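Local coordinates for O-phospho-L-seryl-tRNA:Cys-tRNA synthase (Methanocaldococcus jannaschii DSM 2661, PDB 5X6B), which probably converts O-phosphoseryl-tRNA(Cys) to Cys-tRNA(Cys), using a covalently held pyridoxal phosphate cofactor, at residues V141-A146 with L198-D203; R325-E330 with D347-E352; D329-I334 with Y404-I409; I334-L339 with T353-E358. All coordinates share one frame; numbering follows the deposited sequence.

Interaction 1 (V141-A146 with L198-D203)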
loop_
_atom_site.group_PDB
_atom_site.type_symbol
_atom_site.label_atom_id
_atom_site.label_comp_id
_atom_site.label_asym_id
_atom_site.label_seq_id
_atom_site.Cartn_x
_atom_site.Cartn_y
_atom_site.Cartn_z
ATOM N N VAL B 141 27.122 -18.911 -0.359
ATOM C CA VAL B 141 26.866 -20.175 -1.038
ATOM C C VAL B 141 25.374 -20.313 -1.334
ATOM O O VAL B 141 24.556 -20.378 -0.417
ATOM C CB VAL B 141 27.361 -21.374 -0.204
ATOM C CG1 VAL B 141 27.036 -22.681 -0.902
ATOM C CG2 VAL B 141 28.861 -21.260 0.041
ATOM N N LEU B 142 25.033 -20.341 -2.622
ATOM C CA LEU B 142 23.642 -20.392 -3.065
ATOM C C LEU B 142 23.443 -21.390 -4.203
ATOM O O LEU B 142 24.406 -21.795 -4.857
ATOM C CB LEU B 142 23.169 -19.000 -3.501
ATOM C CG LEU B 142 24.066 -18.140 -4.408
ATOM C CD1 LEU B 142 24.011 -18.566 -5.871
ATOM C CD2 LEU B 142 23.696 -16.670 -4.288
ATOM N N ASP B 143 22.193 -21.776 -4.444
ATOM C CA ASP B 143 21.867 -22.696 -5.534
ATOM C C ASP B 143 22.020 -22.017 -6.893
ATOM O O ASP B 143 22.006 -20.798 -6.989
ATOM C CB ASP B 143 20.442 -23.244 -5.379
ATOM C CG ASP B 143 19.390 -22.147 -5.344
ATOM O OD1 ASP B 143 19.692 -21.034 -4.869
ATOM O OD2 ASP B 143 18.257 -22.395 -5.801
ATOM N N LYS B 144 22.153 -22.813 -7.946
ATOM C CA LYS B 144 22.332 -22.275 -9.290
ATOM C C LYS B 144 21.032 -21.726 -9.869
ATOM O O LYS B 144 21.040 -21.051 -10.899
ATOM C CB LYS B 144 22.910 -23.347 -10.218
ATOM C CG LYS B 144 24.229 -22.947 -10.852
ATOM C CD LYS B 144 24.761 -24.003 -11.806
ATOM C CE LYS B 144 26.087 -24.561 -11.295
ATOM N NZ LYS B 144 26.838 -25.327 -12.332
ATOM N N ASN B 145 19.918 -22.016 -9.202
ATOM C CA ASN B 145 18.613 -21.519 -9.630
ATOM C C ASN B 145 18.248 -20.197 -8.972
ATOM O O ASN B 145 17.117 -19.721 -9.100
ATOM C CB ASN B 145 17.517 -22.541 -9.323
ATOM C CG ASN B 145 17.377 -23.591 -10.394
ATOM O OD1 ASN B 145 17.945 -23.472 -11.482
ATOM N ND2 ASN B 145 16.586 -24.619 -10.104
ATOM N N ALA B 146 19.203 -19.610 -8.261
ATOM C CA ALA B 146 18.935 -18.421 -7.462
ATOM C C ALA B 146 18.504 -17.231 -8.314
ATOM O O ALA B 146 18.956 -17.057 -9.451
ATOM C CB ALA B 146 20.158 -18.060 -6.631
ATOM N N LEU B 198 22.643 -19.731 1.310
ATOM C CA LEU B 198 21.381 -19.238 0.765
ATOM C C LEU B 198 20.679 -20.291 -0.094
ATOM O O LEU B 198 21.287 -20.885 -0.984
ATOM C CB LEU B 198 21.629 -17.965 -0.056
ATOM C CG LEU B 198 20.440 -17.162 -0.594
ATOM C CD1 LEU B 198 20.781 -15.681 -0.603
ATOM C CD2 LEU B 198 20.048 -17.614 -1.995
ATOM N N LEU B 199 19.397 -20.515 0.172
ATOM C CA LEU B 199 18.610 -21.442 -0.636
ATOM C C LEU B 199 17.350 -20.779 -1.189
ATOM O O LEU B 199 16.486 -20.331 -0.433
ATOM C CB LEU B 199 18.225 -22.682 0.178
ATOM C CG LEU B 199 17.289 -23.668 -0.532
ATOM C CD1 LEU B 199 17.928 -24.222 -1.802
ATOM C CD2 LEU B 199 16.872 -24.794 0.403
ATOM N N THR B 200 17.259 -20.709 -2.512
ATOM C CA THR B 200 16.049 -20.238 -3.163
ATOM C C THR B 200 14.975 -21.306 -3.004
ATOM O O THR B 200 14.992 -22.315 -3.714
ATOM C CB THR B 200 16.281 -19.941 -4.652
ATOM O OG1 THR B 200 17.343 -18.991 -4.785
ATOM C CG2 THR B 200 15.029 -19.367 -5.278
ATOM N N HIS B 201 14.054 -21.087 -2.068
ATOM C CA HIS B 201 13.078 -22.111 -1.683
ATOM C C HIS B 201 12.250 -22.600 -2.867
ATOM O O HIS B 201 12.014 -23.799 -3.015
ATOM C CB HIS B 201 12.154 -21.580 -0.593
ATOM C CG HIS B 201 11.462 -22.654 0.181
ATOM N ND1 HIS B 201 10.529 -22.384 1.159
ATOM C CD2 HIS B 201 11.570 -24.003 0.127
ATOM C CE1 HIS B 201 10.089 -23.520 1.672
ATOM N NE2 HIS B 201 10.706 -24.517 1.063
ATOM N N VAL B 202 11.807 -21.661 -3.696
ATOM C CA VAL B 202 11.264 -21.972 -5.011
ATOM C C VAL B 202 11.887 -21.004 -6.015
ATOM O O VAL B 202 11.749 -19.786 -5.882
ATOM C CB VAL B 202 9.713 -21.875 -5.053
ATOM C CG1 VAL B 202 9.214 -21.789 -6.487
ATOM C CG2 VAL B 202 9.080 -23.064 -4.358
ATOM N N ASP B 203 12.597 -21.539 -7.003
ATOM C CA ASP B 203 13.194 -20.689 -8.025
ATOM C C ASP B 203 12.117 -20.092 -8.914
ATOM O O ASP B 203 11.014 -20.630 -9.010
ATOM C CB ASP B 203 14.192 -21.459 -8.885
ATOM C CG ASP B 203 13.564 -22.642 -9.582
ATOM O OD1 ASP B 203 12.936 -23.483 -8.896
ATOM O OD2 ASP B 203 13.666 -22.704 -10.826
#
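Thr200 and Asp143 meet where two neighbouring parallel strands give way to loops. Followed outward, the threonine begins at CB, which lies 3.4 Å from Asp143 OD2. From there its OG1 turns to the strand 139-143 side and donates a 3.1 Å hydrogen bond to the syn lone pair of Asp143 OD1, on the side of OD2. The same OG1 rests against Ala146 CA and CB, while CG2 approaches Asn145 O only distantly. Asp143 can reach this spot because its CG is tucked between the backbone N and the carbonyl carbon (chi1 58°). OD1 also takes a weak bond from Thr200 N at 3.4 Å, so one carboxylate oxygen engages both backbone and side chain of one residue.

Upstream, Leu198 N donates a nearly straight bond to Val141 O (2.7 Å), and Leu142 CB packs on Leu198 CD2. Downstream, the Asn145 amide stacks on the Asp203 carboxylate, their planes 15° apart and their CB atoms 3.5 Å from each other. Asn145 OD1 is bonded to Tyr166 OH and Asn145 ND2 to Tyr173 O, the carboxylate to the backbone N of Asn208 and Tyr206. A type I turn from Asp143 to Ala146 leads into helix 148-156. Loops leaving the C-terminal ends of parallel strands in a central mixed sheet are characteristic of the large domain of fold-type I pyridoxal phosphate enzymes, to which this protein probably belongs.

Interaction 2 (R325-E330 with D347-E352)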
loop_
_atom_site.group_PDB
_atom_site.type_symbol
_atom_site.label_atom_id
_atom_site.label_comp_id
_atom_site.label_asym_id
_atom_site.label_seq_id
_atom_site.Cartn_x
_atom_site.Cartn_y
_atom_site.Cartn_z
ATOM N N ARG B 325 -1.876 -28.365 -11.841
ATOM C CA ARG B 325 -1.678 -29.674 -12.446
ATOM C C ARG B 325 -2.712 -29.955 -13.525
ATOM O O ARG B 325 -2.423 -30.660 -14.490
ATOM C CB ARG B 325 -1.707 -30.765 -11.378
ATOM C CG ARG B 325 -0.545 -30.654 -10.416
ATOM C CD ARG B 325 -0.524 -31.760 -9.387
ATOM N NE ARG B 325 0.549 -31.540 -8.422
ATOM C CZ ARG B 325 0.777 -32.309 -7.363
ATOM N NH1 ARG B 325 0.008 -33.364 -7.125
ATOM N NH2 ARG B 325 1.778 -32.022 -6.541
ATOM N N TYR B 326 -3.910 -29.394 -13.367
ATOM C CA TYR B 326 -4.924 -29.476 -14.411
ATOM C C TYR B 326 -4.417 -28.836 -15.696
ATOM O O TYR B 326 -4.606 -29.374 -16.784
ATOM C CB TYR B 326 -6.224 -28.801 -13.971
ATOM C CG TYR B 326 -7.237 -28.659 -15.088
ATOM C CD1 TYR B 326 -8.036 -29.729 -15.472
ATOM C CD2 TYR B 326 -7.387 -27.454 -15.764
ATOM C CE1 TYR B 326 -8.957 -29.600 -16.496
ATOM C CE2 TYR B 326 -8.307 -27.317 -16.788
ATOM C CZ TYR B 326 -9.089 -28.390 -17.146
ATOM O OH TYR B 326 -9.998 -28.249 -18.164
ATOM N N VAL B 327 -3.768 -27.685 -15.558
ATOM C CA VAL B 327 -3.208 -26.968 -16.700
ATOM C C VAL B 327 -2.093 -27.765 -17.370
ATOM O O VAL B 327 -2.075 -27.901 -18.596
ATOM C CB VAL B 327 -2.665 -25.582 -16.280
ATOM C CG1 VAL B 327 -1.924 -24.924 -17.426
ATOM C CG2 VAL B 327 -3.805 -24.689 -15.789
ATOM N N VAL B 328 -1.170 -28.291 -16.567
ATOM C CA VAL B 328 -0.060 -29.083 -17.097
ATOM C C VAL B 328 -0.558 -30.321 -17.841
ATOM O O VAL B 328 -0.195 -30.541 -18.998
ATOM C CB VAL B 328 0.915 -29.526 -15.984
ATOM C CG1 VAL B 328 1.843 -30.619 -16.496
ATOM C CG2 VAL B 328 1.721 -28.338 -15.477
ATOM N N ASP B 329 -1.397 -31.114 -17.180
ATOM C CA ASP B 329 -1.917 -32.344 -17.772
ATOM C C ASP B 329 -2.656 -32.063 -19.074
ATOM O O ASP B 329 -2.648 -32.877 -19.997
ATOM C CB ASP B 329 -2.850 -33.067 -16.793
ATOM C CG ASP B 329 -2.129 -33.568 -15.552
ATOM O OD1 ASP B 329 -0.882 -33.657 -15.572
ATOM O OD2 ASP B 329 -2.816 -33.876 -14.554
ATOM N N GLU B 330 -3.281 -30.896 -19.147
ATOM C CA GLU B 330 -4.156 -30.574 -20.265
ATOM C C GLU B 330 -3.392 -30.004 -21.459
ATOM O O GLU B 330 -3.679 -30.343 -22.603
ATOM C CB GLU B 330 -5.236 -29.593 -19.809
ATOM C CG GLU B 330 -6.472 -29.580 -20.672
ATOM C CD GLU B 330 -7.289 -30.852 -20.566
ATOM O OE1 GLU B 330 -7.194 -31.551 -19.533
ATOM O OE2 GLU B 330 -8.027 -31.153 -21.526
ATOM N N ASP B 347 2.910 -23.336 -8.359
ATOM C CA ASP B 347 2.010 -22.884 -9.421
ATOM C C ASP B 347 2.735 -22.299 -10.637
ATOM O O ASP B 347 2.133 -22.116 -11.695
ATOM C CB ASP B 347 1.040 -21.855 -8.850
ATOM C CG ASP B 347 1.756 -20.704 -8.176
ATOM O OD1 ASP B 347 2.367 -19.883 -8.889
ATOM O OD2 ASP B 347 1.766 -20.648 -6.924
ATOM N N LEU B 348 4.023 -22.004 -10.492
ATOM C CA LEU B 348 4.784 -21.459 -11.608
ATOM C C LEU B 348 5.108 -22.577 -12.589
ATOM O O LEU B 348 5.847 -23.502 -12.263
ATOM C CB LEU B 348 6.065 -20.778 -11.115
ATOM C CG LEU B 348 6.801 -19.789 -12.034
ATOM C CD1 LEU B 348 7.865 -19.045 -11.244
ATOM C CD2 LEU B 348 7.427 -20.443 -13.261
ATOM N N ILE B 349 4.573 -22.481 -13.800
ATOM C CA ILE B 349 4.818 -23.503 -14.806
ATOM C C ILE B 349 5.689 -22.991 -15.944
ATOM O O ILE B 349 5.435 -21.920 -16.498
ATOM C CB ILE B 349 3.500 -24.028 -15.410
ATOM C CG1 ILE B 349 2.509 -24.410 -14.312
ATOM C CG2 ILE B 349 3.764 -25.213 -16.319
ATOM C CD1 ILE B 349 1.133 -24.757 -14.853
ATOM N N LYS B 350 6.710 -23.764 -16.299
ATOM C CA LYS B 350 7.488 -23.473 -17.496
ATOM C C LYS B 350 7.341 -24.592 -18.525
ATOM O O LYS B 350 7.769 -25.725 -18.298
ATOM C CB LYS B 350 8.960 -23.264 -17.151
ATOM C CG LYS B 350 9.803 -22.823 -18.338
ATOM C CD LYS B 350 11.235 -22.538 -17.919
ATOM C CE LYS B 350 12.067 -22.027 -19.076
ATOM N NZ LYS B 350 13.464 -21.734 -18.654
ATOM N N PHE B 351 6.721 -24.264 -19.654
ATOM C CA PHE B 351 6.529 -25.219 -20.736
ATOM C C PHE B 351 7.576 -25.049 -21.822
ATOM O O PHE B 351 7.900 -23.928 -22.211
ATOM C CB PHE B 351 5.143 -25.066 -21.380
ATOM C CG PHE B 351 4.001 -25.536 -20.523
ATOM C CD1 PHE B 351 3.885 -26.869 -20.166
ATOM C CD2 PHE B 351 3.016 -24.649 -20.116
ATOM C CE1 PHE B 351 2.823 -27.302 -19.391
ATOM C CE2 PHE B 351 1.954 -25.075 -19.343
ATOM C CZ PHE B 351 1.857 -26.406 -18.979
ATOM N N GLU B 352 8.093 -26.162 -22.323
ATOM C CA GLU B 352 8.781 -26.140 -23.600
ATOM C C GLU B 352 7.707 -26.280 -24.665
ATOM O O GLU B 352 6.925 -27.233 -24.643
ATOM C CB GLU B 352 9.813 -27.260 -23.706
ATOM C CG GLU B 352 10.597 -27.241 -25.007
ATOM C CD GLU B 352 11.538 -28.417 -25.132
ATOM O OE1 GLU B 352 11.490 -29.312 -24.260
ATOM O OE2 GLU B 352 12.327 -28.443 -26.098
#
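Val327 and Val328 of helix 317-331 settle on Ile349 and Phe351, which project from one face of the three-stranded antiparallel sheet in the smaller, C-terminal part of the chain. This is alpha-on-beta packing: the short helix and strand segments run almost parallel, 4° apart, with axes 10.3 Å from each other, and no hydrogen bond joins them.

Ile349 does much of the reaching. Its CG1 stands anti to the carbonyl carbon (chi1 -50°) and the chain then extends (chi2 172°), which carries CD1 to the helix, 3.7 Å from Val328 CG2 and 4.0 Å from Val327 CG1. The other branch, CG2, also touches Val328 CG2, at 3.8 Å, so that one valine methyl is met by both arms of the isoleucine.

Phe351 points at the helix with the far end of its ring. CE2 comes within 4.3 Å of Val327 CG1, and Ile349 CG2 lies over one ring face, 3.4 Å above the plane and displaced to the rim. Around this layer, Met392 of strand 389-392 touches both Val327 and Phe351, and Leu331 continues the helix surface beside the phenyl group. At the ring's edge, and in its plane, Phe351 CZ abuts the backbone itself, 3.8 Å from Val328 CA.

Interaction 3 (D329-I334 with Y404-I409)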
loop_
_atom_site.group_PDB
_atom_site.type_symbol
_atom_site.label_atom_id
_atom_site.label_comp_id
_atom_site.label_asym_id
_atom_site.label_seq_id
_atom_site.Cartn_x
_atom_site.Cartn_y
_atom_site.Cartn_z
ATOM N N ASP B 329 -1.397 -31.114 -17.180
ATOM C CA ASP B 329 -1.917 -32.344 -17.772
ATOM C C ASP B 329 -2.656 -32.063 -19.074
ATOM O O ASP B 329 -2.648 -32.877 -19.997
ATOM C CB ASP B 329 -2.850 -33.067 -16.793
ATOM C CG ASP B 329 -2.129 -33.568 -15.552
ATOM O OD1 ASP B 329 -0.882 -33.657 -15.572
ATOM O OD2 ASP B 329 -2.816 -33.876 -14.554
ATOM N N GLU B 330 -3.281 -30.896 -19.147
ATOM C CA GLU B 330 -4.156 -30.574 -20.265
ATOM C C GLU B 330 -3.392 -30.004 -21.459
ATOM O O GLU B 330 -3.679 -30.343 -22.603
ATOM C CB GLU B 330 -5.236 -29.593 -19.809
ATOM C CG GLU B 330 -6.472 -29.580 -20.672
ATOM C CD GLU B 330 -7.289 -30.852 -20.566
ATOM O OE1 GLU B 330 -7.194 -31.551 -19.533
ATOM O OE2 GLU B 330 -8.027 -31.153 -21.526
ATOM N N LEU B 331 -2.414 -29.146 -21.199
ATOM C CA LEU B 331 -1.655 -28.527 -22.284
ATOM C C LEU B 331 -0.593 -29.464 -22.859
ATOM O O LEU B 331 -0.094 -29.241 -23.963
ATOM C CB LEU B 331 -1.009 -27.228 -21.805
ATOM C CG LEU B 331 -2.010 -26.113 -21.496
ATOM C CD1 LEU B 331 -1.295 -24.848 -21.048
ATOM C CD2 LEU B 331 -2.888 -25.840 -22.706
ATOM N N GLU B 332 -0.250 -30.515 -22.118
ATOM C CA GLU B 332 0.639 -31.543 -22.647
ATOM C C GLU B 332 -0.021 -32.278 -23.811
ATOM O O GLU B 332 0.662 -32.803 -24.691
ATOM C CB GLU B 332 1.044 -32.533 -21.553
ATOM C CG GLU B 332 2.083 -31.983 -20.590
ATOM C CD GLU B 332 2.590 -33.017 -19.606
ATOM O OE1 GLU B 332 1.869 -34.008 -19.358
ATOM O OE2 GLU B 332 3.717 -32.842 -19.093
ATOM N N LYS B 333 -1.352 -32.295 -23.811
ATOM C CA LYS B 333 -2.125 -32.961 -24.853
ATOM C C LYS B 333 -1.944 -32.306 -26.217
ATOM O O LYS B 333 -2.140 -32.951 -27.247
ATOM C CB LYS B 333 -3.614 -32.979 -24.485
ATOM C CG LYS B 333 -3.937 -33.739 -23.207
ATOM C CD LYS B 333 -5.421 -33.678 -22.888
ATOM C CE LYS B 333 -5.751 -34.460 -21.627
ATOM N NZ LYS B 333 -7.204 -34.391 -21.288
ATOM N N ILE B 334 -1.577 -31.027 -26.231
ATOM C CA ILE B 334 -1.390 -30.321 -27.496
ATOM C C ILE B 334 0.083 -30.112 -27.806
ATOM O O ILE B 334 0.428 -29.489 -28.809
ATOM C CB ILE B 334 -2.100 -28.947 -27.510
ATOM C CG1 ILE B 334 -1.545 -28.038 -26.414
ATOM C CG2 ILE B 334 -3.595 -29.124 -27.356
ATOM C CD1 ILE B 334 -2.070 -26.622 -26.464
ATOM N N TYR B 404 -11.121 -21.396 -19.115
ATOM C CA TYR B 404 -11.095 -20.430 -20.206
ATOM C C TYR B 404 -9.706 -20.341 -20.826
ATOM O O TYR B 404 -9.553 -20.449 -22.046
ATOM C CB TYR B 404 -11.533 -19.052 -19.718
ATOM C CG TYR B 404 -11.551 -18.014 -20.814
ATOM C CD1 TYR B 404 -12.679 -17.832 -21.600
ATOM C CD2 TYR B 404 -10.435 -17.229 -21.077
ATOM C CE1 TYR B 404 -12.703 -16.896 -22.610
ATOM C CE2 TYR B 404 -10.445 -16.291 -22.087
ATOM C CZ TYR B 404 -11.585 -16.126 -22.850
ATOM O OH TYR B 404 -11.611 -15.192 -23.860
ATOM N N VAL B 405 -8.701 -20.139 -19.975
ATOM C CA VAL B 405 -7.319 -20.009 -20.419
ATOM C C VAL B 405 -6.851 -21.239 -21.194
ATOM O O VAL B 405 -6.273 -21.116 -22.280
ATOM C CB VAL B 405 -6.371 -19.783 -19.230
ATOM C CG1 VAL B 405 -4.922 -19.819 -19.695
ATOM C CG2 VAL B 405 -6.695 -18.465 -18.533
ATOM N N VAL B 406 -7.105 -22.419 -20.629
ATOM C CA VAL B 406 -6.707 -23.678 -21.254
ATOM C C VAL B 406 -7.352 -23.855 -22.625
ATOM O O VAL B 406 -6.664 -24.143 -23.607
ATOM C CB VAL B 406 -7.068 -24.883 -20.371
ATOM C CG1 VAL B 406 -6.923 -26.170 -21.155
ATOM C CG2 VAL B 406 -6.194 -24.912 -19.128
ATOM N N ASN B 407 -8.670 -23.677 -22.689
ATOM C CA ASN B 407 -9.384 -23.786 -23.956
ATOM C C ASN B 407 -8.873 -22.764 -24.960
ATOM O O ASN B 407 -8.772 -23.046 -26.155
ATOM C CB ASN B 407 -10.891 -23.612 -23.747
ATOM C CG ASN B 407 -11.504 -24.761 -22.968
ATOM O OD1 ASN B 407 -10.983 -25.880 -22.973
ATOM N ND2 ASN B 407 -12.616 -24.492 -22.291
ATOM N N ALA B 408 -8.543 -21.579 -24.457
ATOM C CA ALA B 408 -8.037 -20.503 -25.293
ATOM C C ALA B 408 -6.770 -20.934 -26.012
ATOM O O ALA B 408 -6.698 -20.876 -27.239
ATOM C CB ALA B 408 -7.778 -19.265 -24.458
ATOM N N ILE B 409 -5.783 -21.382 -25.238
ATOM C CA ILE B 409 -4.508 -21.847 -25.782
ATOM C C ILE B 409 -4.699 -22.983 -26.787
ATOM O O ILE B 409 -4.088 -22.978 -27.857
ATOM C CB ILE B 409 -3.561 -22.319 -24.659
ATOM C CG1 ILE B 409 -3.283 -21.178 -23.680
ATOM C CG2 ILE B 409 -2.257 -22.840 -25.240
ATOM C CD1 ILE B 409 -2.515 -21.605 -22.448
#
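Leu331 sends its CG anti to the carbonyl carbon and its chain onward in the extended form (chi2 -179°), which delivers both methyls to Ile409. The residue before it, Glu330, holds CG anti to the backbone N (chi1 -158°) and so brings it crosswise to Val406; the bend at chi2 (69°) then turns the carboxylate off toward Lys333 and Lys410. The closest approach is between Glu330 CG and Val406 CG1, at 3.5 Å. For Leu331 the touching is divided: its CD1 lies 3.7 Å from Ile409 CD1, whereas its CD2 comes to 4.0 Å from Ile409 CG2.

These residues join the C-terminal end region of helix 317-331 to the middle of helix 399-415, two helices of the C-terminal part of the chain. Val406 and Ile409, three residues apart, present one stripe of the second helix to the first. Beyond Leu331, Ile334 adds a methyl next to that of Leu331: its CD1 is 4.0 Å from Ile409 CG2, so that this branch of Ile409 meets two hydrophobic partners. Phe336 touches both Leu331 and Ile409 and extends the apolar patch.

The charged end of Glu330 faces a different set of groups. Lys333 NZ forms a weak salt bridge with it, 3.3 Å from Glu330 OE1, and Lys410, on helix 399-415, makes a second salt bridge to OE2.

Interaction 4 (I334-L339 with T353-E358)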
loop_
_atom_site.group_PDB
_atom_site.type_symbol
_atom_site.label_atom_id
_atom_site.label_comp_id
_atom_site.label_asym_id
_atom_site.label_seq_id
_atom_site.Cartn_x
_atom_site.Cartn_y
_atom_site.Cartn_z
ATOM N N ILE B 334 -1.577 -31.027 -26.231
ATOM C CA ILE B 334 -1.390 -30.321 -27.496
ATOM C C ILE B 334 0.083 -30.112 -27.806
ATOM O O ILE B 334 0.428 -29.489 -28.809
ATOM C CB ILE B 334 -2.100 -28.947 -27.510
ATOM C CG1 ILE B 334 -1.545 -28.038 -26.414
ATOM C CG2 ILE B 334 -3.595 -29.124 -27.356
ATOM C CD1 ILE B 334 -2.070 -26.622 -26.464
ATOM N N GLY B 335 0.950 -30.626 -26.941
ATOM C CA GLY B 335 2.377 -30.607 -27.210
ATOM C C GLY B 335 3.217 -29.671 -26.359
ATOM O O GLY B 335 4.315 -29.284 -26.757
ATOM N N PHE B 336 2.709 -29.295 -25.190
ATOM C CA PHE B 336 3.498 -28.506 -24.254
ATOM C C PHE B 336 4.183 -29.448 -23.277
ATOM O O PHE B 336 3.530 -30.279 -22.656
ATOM C CB PHE B 336 2.635 -27.491 -23.492
ATOM C CG PHE B 336 2.199 -26.304 -24.315
ATOM C CD1 PHE B 336 2.365 -26.284 -25.693
ATOM C CD2 PHE B 336 1.646 -25.189 -23.700
ATOM C CE1 PHE B 336 1.965 -25.190 -26.441
ATOM C CE2 PHE B 336 1.250 -24.087 -24.442
ATOM C CZ PHE B 336 1.409 -24.090 -25.814
ATOM N N LYS B 337 5.500 -29.333 -23.143
ATOM C CA LYS B 337 6.222 -30.170 -22.196
ATOM C C LYS B 337 6.543 -29.386 -20.934
ATOM O O LYS B 337 7.271 -28.392 -20.981
ATOM C CB LYS B 337 7.508 -30.717 -22.818
ATOM C CG LYS B 337 8.339 -31.579 -21.868
ATOM C CD LYS B 337 9.576 -32.140 -22.564
ATOM C CE LYS B 337 10.379 -33.052 -21.644
ATOM N NZ LYS B 337 9.568 -34.204 -21.153
ATOM N N GLN B 338 5.990 -29.822 -19.806
ATOM C CA GLN B 338 6.305 -29.187 -18.537
ATOM C C GLN B 338 7.779 -29.385 -18.215
ATOM O O GLN B 338 8.284 -30.506 -18.234
ATOM C CB GLN B 338 5.454 -29.746 -17.399
ATOM C CG GLN B 338 5.813 -29.130 -16.055
ATOM C CD GLN B 338 5.579 -30.063 -14.887
ATOM O OE1 GLN B 338 4.609 -30.820 -14.861
ATOM N NE2 GLN B 338 6.484 -30.027 -13.916
ATOM N N LEU B 339 8.470 -28.289 -17.928
ATOM C CA LEU B 339 9.848 -28.376 -17.479
ATOM C C LEU B 339 9.861 -28.397 -15.964
ATOM O O LEU B 339 8.848 -28.119 -15.325
ATOM C CB LEU B 339 10.676 -27.211 -18.020
ATOM C CG LEU B 339 10.831 -27.227 -19.542
ATOM C CD1 LEU B 339 11.663 -26.051 -20.026
ATOM C CD2 LEU B 339 11.428 -28.554 -19.993
ATOM N N THR B 353 7.649 -25.324 -25.585
ATOM C CA THR B 353 6.547 -25.267 -26.537
ATOM C C THR B 353 7.010 -25.249 -27.990
ATOM O O THR B 353 6.926 -24.221 -28.656
ATOM C CB THR B 353 5.666 -24.027 -26.278
ATOM O OG1 THR B 353 6.455 -22.837 -26.402
ATOM C CG2 THR B 353 5.063 -24.080 -24.880
ATOM N N PRO B 354 7.482 -26.400 -28.493
ATOM C CA PRO B 354 7.983 -26.498 -29.869
ATOM C C PRO B 354 6.931 -26.126 -30.909
ATOM O O PRO B 354 7.264 -25.512 -31.923
ATOM C CB PRO B 354 8.369 -27.977 -29.998
ATOM C CG PRO B 354 8.557 -28.452 -28.603
ATOM C CD PRO B 354 7.557 -27.693 -27.791
ATOM N N VAL B 355 5.678 -26.489 -30.651
ATOM C CA VAL B 355 4.596 -26.248 -31.599
ATOM C C VAL B 355 4.408 -24.751 -31.865
ATOM O O VAL B 355 4.013 -24.356 -32.959
ATOM C CB VAL B 355 3.265 -26.874 -31.101
ATOM C CG1 VAL B 355 2.837 -26.273 -29.767
ATOM C CG2 VAL B 355 2.167 -26.725 -32.145
ATOM N N LEU B 356 4.723 -23.920 -30.877
ATOM C CA LEU B 356 4.607 -22.475 -31.050
ATOM C C LEU B 356 5.687 -21.928 -32.001
ATOM O O LEU B 356 5.453 -20.938 -32.693
ATOM C CB LEU B 356 4.667 -21.770 -29.692
ATOM C CG LEU B 356 3.545 -22.120 -28.707
ATOM C CD1 LEU B 356 3.647 -21.281 -27.444
ATOM C CD2 LEU B 356 2.175 -21.945 -29.353
ATOM N N ASP B 357 6.857 -22.574 -32.023
ATOM C CA ASP B 357 7.915 -22.294 -33.003
ATOM C C ASP B 357 7.439 -22.690 -34.382
ATOM O O ASP B 357 7.584 -21.951 -35.364
ATOM C CB ASP B 357 9.186 -23.081 -32.686
ATOM C CG ASP B 357 9.985 -22.480 -31.571
ATOM O OD1 ASP B 357 9.900 -21.250 -31.355
ATOM O OD2 ASP B 357 10.696 -23.264 -30.907
ATOM N N GLU B 358 6.873 -23.892 -34.428
ATOM C CA GLU B 358 6.397 -24.472 -35.665
ATOM C C GLU B 358 5.369 -23.563 -36.298
ATOM O O GLU B 358 5.264 -23.512 -37.508
ATOM C CB GLU B 358 5.796 -25.858 -35.432
ATOM C CG GLU B 358 6.733 -26.861 -34.793
ATOM C CD GLU B 358 6.027 -28.162 -34.471
ATOM O OE1 GLU B 358 4.817 -28.262 -34.772
ATOM O OE2 GLU B 358 6.675 -29.074 -33.916
#
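A Schellman motif ends helix 317-331, and its C-prime residue, Gly335, turns its carbonyl to the start of another helix: Gly335 O lies 3.8 Å from Pro354 CD. Gly335 has positive phi (110°), and the motif's two bonds run from Phe336 N to Leu331 O and from Gly335 N to Glu332 O.

Phe336 follows at once and carries most of the contact. Thr353 CG2 makes a CH-pi interaction, 3.5 Å from the ring centroid and 6° off its normal. On the opposite face Ile334 CD1 sits nearer the rim. Thr353 and helix 354-360 come directly after strand 349-352, the antiparallel neighbour of strand 337-338 in the sheet, so the ring packs at the sheet's end where the chain turns into a helix. Val355 CG1 approaches the ring in its plane, 3.6 Å from Phe336 CE1. Leu356 CD1 comes in obliquely, 3.9 Å from Phe336 CZ. Thr353 OG1 sits between the backbone N and the carbonyl carbon (chi1 59°) and hydrogen-bonds to Thr387 O, leaving CG2 to face the ring.

Overall arrangement
Interactions 2, 3 and 4 cluster in the C-terminal part, their centres 9 to 11 Å apart, whereas interaction 1 lies in the large sheet, its centre about 22 Å from that of interaction 2. Even so, Asp203 and Leu348 touch, bringing the two regions together. Helix 317-331 is common to interactions 2 and 3, packing on the sheet with one side and on helix 399-415 with another. Interaction 4 sets the chain leaving that helix for the sheet against the start of helix 354-360. Interaction 1 is buried yet rich in polar bonds; interaction 2 is buried and purely apolar; interaction 3, also buried, is flanked by ion pairs; interaction 4 is only partly buried, with Pro354 exposed.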